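Side-chain contacts in putative epoxide hydrolase protein (Klebsiella pneumoniae subsp. pneumoniae, PDB 5BOV), which is a putative epoxide hydrolase of the alpha/beta hydrolase fold, with a possible lipase activity toward monoacylglycerols: residues A[154-159]-A[256-261]; A[181-184]-A[189-192]; A[94-99]-A[124-129]. All blocks are in the same frame, centred on the assembly; numbering follows the deposited sequence.

Contact 1: A[154-159]-A[256-261]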
loop_
_atom_site.group_PDB
_atom_site.type_symbol
_atom_site.label_atom_id
_atom_site.label_comp_id
_atom_site.label_asym_id
_atom_site.label_seq_id
_atom_site.Cartn_x
_atom_site.Cartn_y
_atom_site.Cartn_z
ATOM N N LEU A 154 -6.671 2.245 20.820
ATOM C CA LEU A 154 -5.408 1.691 21.267
ATOM C C LEU A 154 -4.706 0.950 20.125
ATOM O O LEU A 154 -3.508 1.089 19.942
ATOM C CB LEU A 154 -5.615 0.744 22.454
ATOM C CG LEU A 154 -4.370 -0.004 22.947
ATOM C CD1 LEU A 154 -3.267 0.877 23.388
ATOM C CD2 LEU A 154 -4.766 -0.933 24.060
ATOM N N SER A 155 -5.489 0.175 19.387
ATOM C CA SER A 155 -4.935 -0.488 18.186
ATOM C C SER A 155 -4.433 0.504 17.119
ATOM O O SER A 155 -3.574 0.144 16.321
ATOM C CB SER A 155 -5.995 -1.443 17.577
ATOM O OG SER A 155 -6.960 -0.758 16.700
ATOM N N TRP A 156 -4.937 1.698 17.070
ATOM C CA TRP A 156 -4.456 2.785 16.172
ATOM C C TRP A 156 -3.487 3.814 16.891
ATOM O O TRP A 156 -3.273 4.914 16.383
ATOM C CB TRP A 156 -5.620 3.608 15.652
ATOM C CG TRP A 156 -6.366 3.046 14.558
ATOM C CD1 TRP A 156 -7.666 2.523 14.600
ATOM C CD2 TRP A 156 -6.000 3.121 13.208
ATOM N NE1 TRP A 156 -8.063 2.198 13.317
ATOM C CE2 TRP A 156 -7.031 2.498 12.457
ATOM C CE3 TRP A 156 -4.832 3.561 12.551
ATOM C CZ2 TRP A 156 -6.958 2.369 11.065
ATOM C CZ3 TRP A 156 -4.750 3.433 11.161
ATOM C CH2 TRP A 156 -5.820 2.848 10.437
ATOM N N TRP A 157 -2.911 3.414 17.992
ATOM C CA TRP A 157 -2.201 4.342 18.928
ATOM C C TRP A 157 -1.196 5.260 18.200
ATOM O O TRP A 157 -1.076 6.430 18.502
ATOM C CB TRP A 157 -1.523 3.606 20.058
ATOM C CG TRP A 157 -0.354 2.825 19.706
ATOM C CD1 TRP A 157 -0.346 1.605 19.115
ATOM C CD2 TRP A 157 1.021 3.224 19.871
ATOM N NE1 TRP A 157 0.954 1.222 18.909
ATOM C CE2 TRP A 157 1.808 2.210 19.320
ATOM C CE3 TRP A 157 1.650 4.368 20.393
ATOM C CZ2 TRP A 157 3.214 2.250 19.354
ATOM C CZ3 TRP A 157 3.038 4.422 20.395
ATOM C CH2 TRP A 157 3.795 3.362 19.863
ATOM N N TYR A 158 -0.466 4.650 17.264
ATOM C CA TYR A 158 0.609 5.329 16.611
ATOM C C TYR A 158 0.158 6.524 15.791
ATOM O O TYR A 158 0.900 7.468 15.655
ATOM C CB TYR A 158 1.442 4.353 15.731
ATOM C CG TYR A 158 0.586 3.555 14.769
ATOM C CD1 TYR A 158 0.029 2.310 15.169
ATOM C CD2 TYR A 158 0.309 4.041 13.516
ATOM C CE1 TYR A 158 -0.795 1.593 14.297
ATOM C CE2 TYR A 158 -0.502 3.356 12.668
ATOM C CZ TYR A 158 -1.054 2.128 13.084
ATOM O OH TYR A 158 -1.835 1.449 12.173
ATOM N N GLN A 159 -1.065 6.522 15.264
ATOM C CA GLN A 159 -1.471 7.627 14.446
ATOM C C GLN A 159 -1.628 8.853 15.318
ATOM O O GLN A 159 -1.338 9.981 14.917
ATOM C CB GLN A 159 -2.746 7.328 13.654
ATOM C CG GLN A 159 -4.079 7.386 14.355
ATOM C CD GLN A 159 -5.253 7.093 13.387
ATOM O OE1 GLN A 159 -5.087 7.094 12.153
ATOM N NE2 GLN A 159 -6.373 6.810 13.924
ATOM N N GLY A 256 -3.116 -8.141 13.678
ATOM C CA GLY A 256 -3.228 -7.280 14.848
ATOM C C GLY A 256 -3.479 -5.819 14.571
ATOM O O GLY A 256 -3.710 -5.013 15.484
ATOM N N ALA A 257 -3.360 -5.428 13.318
ATOM C CA ALA A 257 -3.576 -4.085 12.905
ATOM C C ALA A 257 -5.079 -3.871 12.738
ATOM O O ALA A 257 -5.830 -4.825 12.609
ATOM C CB ALA A 257 -2.895 -3.840 11.599
ATOM N N PRO A 258 -5.511 -2.588 12.859
ATOM C CA PRO A 258 -6.952 -2.297 12.760
ATOM C C PRO A 258 -7.468 -2.648 11.348
ATOM O O PRO A 258 -6.765 -2.413 10.359
ATOM C CB PRO A 258 -7.026 -0.789 12.970
ATOM C CG PRO A 258 -5.687 -0.347 13.475
ATOM C CD PRO A 258 -4.684 -1.364 13.071
ATOM N N HIS A 259 -8.585 -3.356 11.288
ATOM C CA HIS A 259 -9.170 -3.726 9.999
ATOM C C HIS A 259 -10.666 -3.894 10.129
ATOM O O HIS A 259 -11.137 -4.274 11.175
ATOM C CB HIS A 259 -8.518 -5.025 9.453
ATOM C CG HIS A 259 -8.641 -6.223 10.333
ATOM N ND1 HIS A 259 -7.842 -6.444 11.411
ATOM C CD2 HIS A 259 -9.485 -7.277 10.283
ATOM C CE1 HIS A 259 -8.160 -7.603 11.983
ATOM N NE2 HIS A 259 -9.168 -8.125 11.312
ATOM N N PRO A 260 -11.411 -3.622 9.026
ATOM C CA PRO A 260 -12.859 -3.852 9.074
ATOM C C PRO A 260 -13.268 -5.296 8.974
ATOM O O PRO A 260 -12.532 -6.167 8.470
ATOM C CB PRO A 260 -13.393 -3.077 7.844
ATOM C CG PRO A 260 -12.248 -2.656 7.070
ATOM C CD PRO A 260 -10.976 -3.084 7.717
ATOM N N ALA A 261 -14.468 -5.580 9.448
ATOM C CA ALA A 261 -15.032 -6.876 9.255
ATOM C C ALA A 261 -15.418 -7.016 7.772
ATOM O O ALA A 261 -16.008 -6.109 7.175
ATOM C CB ALA A 261 -16.262 -7.063 10.107
HETATM O O HOH W 1 -2.276 -2.325 16.153
#

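Contact 2: A[181-184]-A[189-192]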
loop_
_atom_site.group_PDB
_atom_site.type_symbol
_atom_site.label_atom_id
_atom_site.label_comp_id
_atom_site.label_asym_id
_atom_site.label_seq_id
_atom_site.Cartn_x
_atom_site.Cartn_y
_atom_site.Cartn_z
ATOM N N PHE A 181 8.700 -2.660 16.157
ATOM C CA PHE A 181 7.655 -2.848 17.120
ATOM C C PHE A 181 6.261 -2.907 16.462
ATOM O O PHE A 181 5.453 -3.784 16.771
ATOM C CB PHE A 181 7.779 -1.704 18.144
ATOM C CG PHE A 181 6.842 -1.808 19.308
ATOM C CD1 PHE A 181 7.129 -2.615 20.383
ATOM C CD2 PHE A 181 5.702 -1.099 19.321
ATOM C CE1 PHE A 181 6.267 -2.699 21.490
ATOM C CE2 PHE A 181 4.843 -1.161 20.370
ATOM C CZ PHE A 181 5.086 -1.996 21.434
ATOM N N ILE A 182 6.049 -2.010 15.500
ATOM C CA ILE A 182 4.834 -2.028 14.770
ATOM C C ILE A 182 4.658 -3.386 14.008
ATOM O O ILE A 182 3.560 -3.931 13.933
ATOM C CB ILE A 182 4.740 -0.842 13.812
ATOM C CG1 ILE A 182 4.592 0.495 14.610
ATOM C CG2 ILE A 182 3.602 -1.015 12.831
ATOM C CD1 ILE A 182 3.313 0.621 15.438
ATOM N N TRP A 183 5.716 -3.894 13.361
ATOM C CA TRP A 183 5.578 -5.145 12.672
ATOM C C TRP A 183 5.086 -6.259 13.596
ATOM O O TRP A 183 4.221 -7.042 13.253
ATOM C CB TRP A 183 6.921 -5.590 12.027
ATOM C CG TRP A 183 7.353 -5.026 10.742
ATOM C CD1 TRP A 183 7.191 -3.774 10.312
ATOM C CD2 TRP A 183 8.148 -5.691 9.743
ATOM N NE1 TRP A 183 7.775 -3.613 9.091
ATOM C CE2 TRP A 183 8.391 -4.774 8.735
ATOM C CE3 TRP A 183 8.653 -6.972 9.622
ATOM C CZ2 TRP A 183 9.142 -5.081 7.606
ATOM C CZ3 TRP A 183 9.363 -7.310 8.469
ATOM C CH2 TRP A 183 9.610 -6.390 7.510
ATOM N N HIS A 184 5.657 -6.301 14.787
ATOM C CA HIS A 184 5.291 -7.355 15.778
ATOM C C HIS A 184 3.867 -7.135 16.267
ATOM O O HIS A 184 3.156 -8.096 16.415
ATOM C CB HIS A 184 6.225 -7.305 17.006
ATOM C CG HIS A 184 7.566 -7.921 16.801
ATOM N ND1 HIS A 184 7.738 -9.215 16.340
ATOM C CD2 HIS A 184 8.813 -7.436 17.024
ATOM C CE1 HIS A 184 9.020 -9.489 16.268
ATOM N NE2 HIS A 184 9.700 -8.444 16.719
ATOM N N GLN A 189 1.957 -13.327 15.223
ATOM C CA GLN A 189 2.399 -14.690 15.018
ATOM C C GLN A 189 3.384 -14.834 13.856
ATOM O O GLN A 189 3.815 -15.949 13.537
ATOM C CB GLN A 189 1.165 -15.611 14.840
ATOM C CG GLN A 189 0.483 -15.994 16.153
ATOM C CD GLN A 189 -0.219 -14.846 16.897
ATOM O OE1 GLN A 189 -1.150 -14.223 16.377
ATOM N NE2 GLN A 189 0.160 -14.629 18.170
ATOM N N TRP A 190 3.806 -13.725 13.234
ATOM C CA TRP A 190 4.835 -13.807 12.227
ATOM C C TRP A 190 6.216 -13.773 12.875
ATOM O O TRP A 190 6.674 -12.715 13.368
ATOM C CB TRP A 190 4.663 -12.614 11.258
ATOM C CG TRP A 190 5.659 -12.582 10.091
ATOM C CD1 TRP A 190 6.301 -13.625 9.535
ATOM C CD2 TRP A 190 5.901 -11.449 9.247
ATOM N NE1 TRP A 190 7.053 -13.195 8.456
ATOM C CE2 TRP A 190 6.774 -11.872 8.216
ATOM C CE3 TRP A 190 5.490 -10.123 9.278
ATOM C CZ2 TRP A 190 7.340 -10.986 7.319
ATOM C CZ3 TRP A 190 5.996 -9.254 8.361
ATOM C CH2 TRP A 190 6.929 -9.711 7.342
ATOM N N GLN A 191 6.944 -14.892 12.764
ATOM C CA GLN A 191 8.265 -14.966 13.359
ATOM C C GLN A 191 9.340 -14.516 12.375
ATOM O O GLN A 191 10.263 -15.266 12.017
ATOM C CB GLN A 191 8.468 -16.406 13.819
ATOM C CG GLN A 191 7.481 -16.851 14.885
ATOM C CD GLN A 191 7.734 -18.301 15.282
ATOM O OE1 GLN A 191 6.939 -19.178 14.950
ATOM N NE2 GLN A 191 8.859 -18.573 15.914
ATOM N N PHE A 192 9.240 -13.268 11.917
ATOM C CA PHE A 192 10.183 -12.731 11.001
ATOM C C PHE A 192 11.559 -12.564 11.600
ATOM O O PHE A 192 11.710 -12.238 12.775
ATOM C CB PHE A 192 9.717 -11.368 10.431
ATOM C CG PHE A 192 9.479 -10.290 11.485
ATOM C CD1 PHE A 192 10.496 -9.502 11.881
ATOM C CD2 PHE A 192 8.231 -10.075 12.021
ATOM C CE1 PHE A 192 10.280 -8.450 12.766
ATOM C CE2 PHE A 192 8.022 -9.066 12.882
ATOM C CZ PHE A 192 9.075 -8.312 13.319
HETATM O O HOH W 2 5.710 -10.929 15.226
#

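Contact 3: A[94-99]-A[124-129]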
loop_
_atom_site.group_PDB
_atom_site.type_symbol
_atom_site.label_atom_id
_atom_site.label_comp_id
_atom_site.label_asym_id
_atom_site.label_seq_id
_atom_site.Cartn_x
_atom_site.Cartn_y
_atom_site.Cartn_z
ATOM N N HIS A 94 0.819 8.103 -12.791
ATOM C CA HIS A 94 1.969 8.663 -13.502
ATOM C C HIS A 94 3.006 7.588 -13.825
ATOM O O HIS A 94 3.625 7.605 -14.927
ATOM C CB HIS A 94 2.641 9.744 -12.654
ATOM C CG HIS A 94 1.854 11.003 -12.577
ATOM N ND1 HIS A 94 1.418 11.706 -13.688
ATOM C CD2 HIS A 94 1.520 11.747 -11.502
ATOM C CE1 HIS A 94 0.766 12.788 -13.273
ATOM N NE2 HIS A 94 0.811 12.833 -11.958
ATOM N N LEU A 95 3.199 6.624 -12.921
ATOM C CA LEU A 95 4.139 5.497 -13.220
ATOM C C LEU A 95 3.622 4.679 -14.378
ATOM O O LEU A 95 4.406 4.290 -15.283
ATOM C CB LEU A 95 4.282 4.596 -11.967
ATOM C CG LEU A 95 5.145 3.381 -12.082
ATOM C CD1 LEU A 95 6.593 3.749 -12.386
ATOM C CD2 LEU A 95 5.049 2.531 -10.809
HETATM N N MSE A 96 2.324 4.374 -14.383
HETATM C CA MSE A 96 1.712 3.573 -15.470
HETATM C C MSE A 96 1.905 4.297 -16.775
HETATM O O MSE A 96 2.344 3.704 -17.798
HETATM C CB MSE A 96 0.232 3.296 -15.174
HETATM C CG MSE A 96 0.098 2.198 -14.094
HETATM SE SE MSE A 96 -1.817 2.031 -13.670
HETATM C CE MSE A 96 -2.170 0.979 -15.216
ATOM N N ASP A 97 1.577 5.589 -16.782
ATOM C CA ASP A 97 1.809 6.375 -17.965
ATOM C C ASP A 97 3.280 6.369 -18.445
ATOM O O ASP A 97 3.555 6.198 -19.674
ATOM C CB ASP A 97 1.367 7.828 -17.816
ATOM C CG ASP A 97 -0.134 7.989 -17.608
ATOM O OD1 ASP A 97 -0.925 7.087 -17.982
ATOM O OD2 ASP A 97 -0.517 9.104 -17.139
ATOM N N ALA A 98 4.216 6.548 -17.522
ATOM C CA ALA A 98 5.609 6.613 -17.870
ATOM C C ALA A 98 6.121 5.286 -18.460
ATOM O O ALA A 98 7.045 5.235 -19.296
ATOM C CB ALA A 98 6.462 7.024 -16.668
ATOM N N LEU A 99 5.555 4.173 -17.992
ATOM C CA LEU A 99 5.843 2.840 -18.501
ATOM C C LEU A 99 5.026 2.416 -19.716
ATOM O O LEU A 99 5.175 1.296 -20.194
ATOM C CB LEU A 99 5.670 1.771 -17.378
ATOM C CG LEU A 99 6.633 1.913 -16.165
ATOM C CD1 LEU A 99 6.219 0.973 -15.023
ATOM C CD2 LEU A 99 8.086 1.627 -16.594
ATOM N N PRO A 124 -11.070 3.527 -13.214
ATOM C CA PRO A 124 -11.315 2.103 -13.382
ATOM C C PRO A 124 -10.789 1.500 -14.716
ATOM O O PRO A 124 -10.431 0.313 -14.762
ATOM C CB PRO A 124 -12.819 1.975 -13.303
ATOM C CG PRO A 124 -13.341 3.354 -13.610
ATOM C CD PRO A 124 -12.339 4.252 -12.990
ATOM N N GLN A 125 -10.749 2.309 -15.786
ATOM C CA GLN A 125 -10.267 1.789 -17.074
ATOM C C GLN A 125 -8.799 1.339 -16.986
ATOM O O GLN A 125 -8.346 0.553 -17.829
ATOM C CB GLN A 125 -10.389 2.821 -18.222
ATOM C CG GLN A 125 -11.795 3.102 -18.561
ATOM C CD GLN A 125 -11.958 4.193 -19.668
ATOM O OE1 GLN A 125 -11.121 4.353 -20.587
ATOM N NE2 GLN A 125 -13.038 4.917 -19.570
ATOM N N ARG A 126 -8.062 1.840 -16.001
ATOM C CA ARG A 126 -6.645 1.496 -15.847
ATOM C C ARG A 126 -6.454 0.227 -15.025
ATOM O O ARG A 126 -5.330 -0.269 -14.874
ATOM C CB ARG A 126 -5.888 2.596 -15.134
ATOM C CG ARG A 126 -5.942 4.012 -15.755
ATOM C CD ARG A 126 -5.587 4.088 -17.199
ATOM N NE ARG A 126 -4.187 3.863 -17.513
ATOM C CZ ARG A 126 -3.228 4.789 -17.521
ATOM N NH1 ARG A 126 -3.431 6.041 -17.150
ATOM N NH2 ARG A 126 -1.986 4.397 -17.842
ATOM N N VAL A 127 -7.523 -0.272 -14.404
ATOM C CA VAL A 127 -7.413 -1.396 -13.450
ATOM C C VAL A 127 -8.180 -2.611 -13.952
ATOM O O VAL A 127 -9.425 -2.655 -13.998
ATOM C CB VAL A 127 -7.866 -1.024 -12.029
ATOM C CG1 VAL A 127 -7.601 -2.209 -11.082
ATOM C CG2 VAL A 127 -7.131 0.211 -11.554
ATOM N N LYS A 128 -7.461 -3.627 -14.410
ATOM C CA LYS A 128 -8.112 -4.843 -14.888
ATOM C C LYS A 128 -8.823 -5.617 -13.764
ATOM O O LYS A 128 -9.945 -6.098 -13.949
ATOM C CB LYS A 128 -7.072 -5.714 -15.643
ATOM C CG LYS A 128 -7.600 -6.977 -16.196
ATOM C CD LYS A 128 -6.481 -7.730 -16.969
ATOM C CE LYS A 128 -7.095 -8.916 -17.646
ATOM N NZ LYS A 128 -7.403 -10.011 -16.710
ATOM N N SER A 129 -8.116 -5.842 -12.654
ATOM C CA SER A 129 -8.687 -6.474 -11.485
ATOM C C SER A 129 -7.846 -6.006 -10.301
ATOM O O SER A 129 -6.777 -5.419 -10.488
ATOM C CB SER A 129 -8.651 -7.962 -11.583
ATOM O OG SER A 129 -7.292 -8.481 -11.565
#

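Contact 1: A[154-159]-A[256-261]
Pro258 stands edge-on over one face of the Trp156 indole, meeting it with CB and CG. The CH-pi contact sets Pro258 CG 3.3 Å from the centroid of the five-membered ring, only 9° off its normal; Pro258 CB lies beside it, 3.2 Å from Trp156 NE1. Trp156 chi1 of -80°, with CG beside the backbone N and opposite the carbonyl carbon, swings the indole over to the proline. Proline suits this place because its polarised ring C-H groups meet the electron-rich indole. Gln159 lays its amide over the opposite face, NE2 3.4 Å above the plane toward its rim, which completes the dense half.

The other half is looser. Tyr158 OH comes no nearer than 4.1 Å to Pro258 CD, and the small Ser155 OG skirts Pro258 CG at 3.5 Å while hydrogen-bonding to Ala152 O. A water donates to Ser155 O at 2.8 Å and to Gly256 O at 3.1 Å, linking the backbones through solvent.

The contact joins the kink between helices 150-155 and 157-162 to the loop following strand 247-252, with Trp156 also touching helix 209-220 and Tyr158 packing on helix 175-186.

Contact 2: A[181-184]-A[189-192]
Trp183 turns the edge of its six-membered ring into the face of Phe192, a T-shaped pair with centroids 5.0 Å apart and planes at 70°. The atom that points in is CE3, poised over the centre of the phenyl ring, so an indole C-H meets the negative part of the pi cloud. Trp183 CB adds plain apolar packing, 3.7 Å from Phe192 CZ. Phe192 chi1 of 59°, with CG between its backbone N and carbonyl carbon, turns the phenyl toward Trp183 and His184.

Against Trp190 the same indole behaves differently. The two six-membered rings are close to parallel but slid so far apart that they hardly overlap, and they touch at their margins, Trp183 CZ3 to Trp190 CH2 at 3.6 Å. His184 lays its imidazole on Phe192 as an offset stack, centroids 4.4 Å apart and planes at 24°; the closest carbon approach there is too short to be trusted.

The four rings make an aromatic cluster that ties the last turns of helix 175-186 to the loop leading into helix 194-201, within the helical stretch between strands 127-133 and 247-252, consistent with the cap (lid) that epoxide hydrolases of this fold insert there. An inverse gamma turn centred on Gln191, closed by a weak bond from Phe192 N to Trp190 O, lies between the two loop residues whose rings reach the helix; Phe192 CB lies over one face of Trp190, toward the rim.

In the plane of the imidazole, a water sits 2.9 Å from His184 ND1 and donates to Trp190 O at 2.8 Å, which suits a histidine at this exposed position. The buried Trp183 gives its NE1 hydrogen to Pro41 O, which helps to set the rotation of the indole, while Tyr42 stacks on it.

Contact 3: A[94-99]-A[124-129]
Two successive bends in the Arg126 side chain, chi2 -52° and chi3 -70°, fold it so that its guanidinium arrives end-on at the carboxylate of Asp97, whose own CG stands beside its backbone N, opposite the carbonyl carbon. The two side chains cross at about a right angle, yet their flat ends are almost coplanar, the planes 13° apart.

Both terminal nitrogens reach one oxygen: Arg126 NH1 lies 2.8 Å and Arg126 NH2 2.9 Å from Asp97 OD1. NH1 comes in on the syn side and NH2 nearly in line with the C-O bond, both from the same face of the carboxylate. Since a single acceptor lies between two donors, both hydrogen bonds are bent.

Alongside the salt bridge, Met96, present as selenomethionine, runs past Arg126 in the opposite direction. Its CE reaches the Arg126 backbone O at 3.4 Å, and its CB lies 3.6 Å from Arg126 NH2. A long, flexible apolar chain is apt here, running from helix 85-98 to the 3-10 turn before strand 127-133.

The guanidinium has further duties: NE donates to Arg102 O and NH2 to Ile101 O, just after helix 85-98. That helix precedes strand 104-108, the neighbour of strand 127-133 in the parallel part of the alpha/beta hydrolase sheet. Arginine, with its several N-H groups, can thus hold a carboxylate and two carbonyls at once, which fixes the group's rotation. Asp97 lies in the last turn of its helix, where the helix dipole generally disfavours a negative charge, so the neighbouring cation would probably offset that cost and favour the ionised carboxylate.

How the contacts relate
Contact 3 comes first along the chain and closes before the others begin; contact 2 is nested inside the long, mostly helical loop closed by contact 1. Contacts 1 and 2, with centres 15 Å apart, touch through Tyr158 CD1 and Ile182 CD1 at 3.7 Å, so helices 157-162 and 175-186 connect them directly. Contact 3 lies on the opposite side of the chain's centre, its centre about 30 Å from that of contact 1 and 33 Å from that of contact 2. Contact 2 lies among the probable cap helices, contact 1 joins them to a loop of the core, and contact 3 belongs to the core itself, at the parallel part of the mixed central sheet.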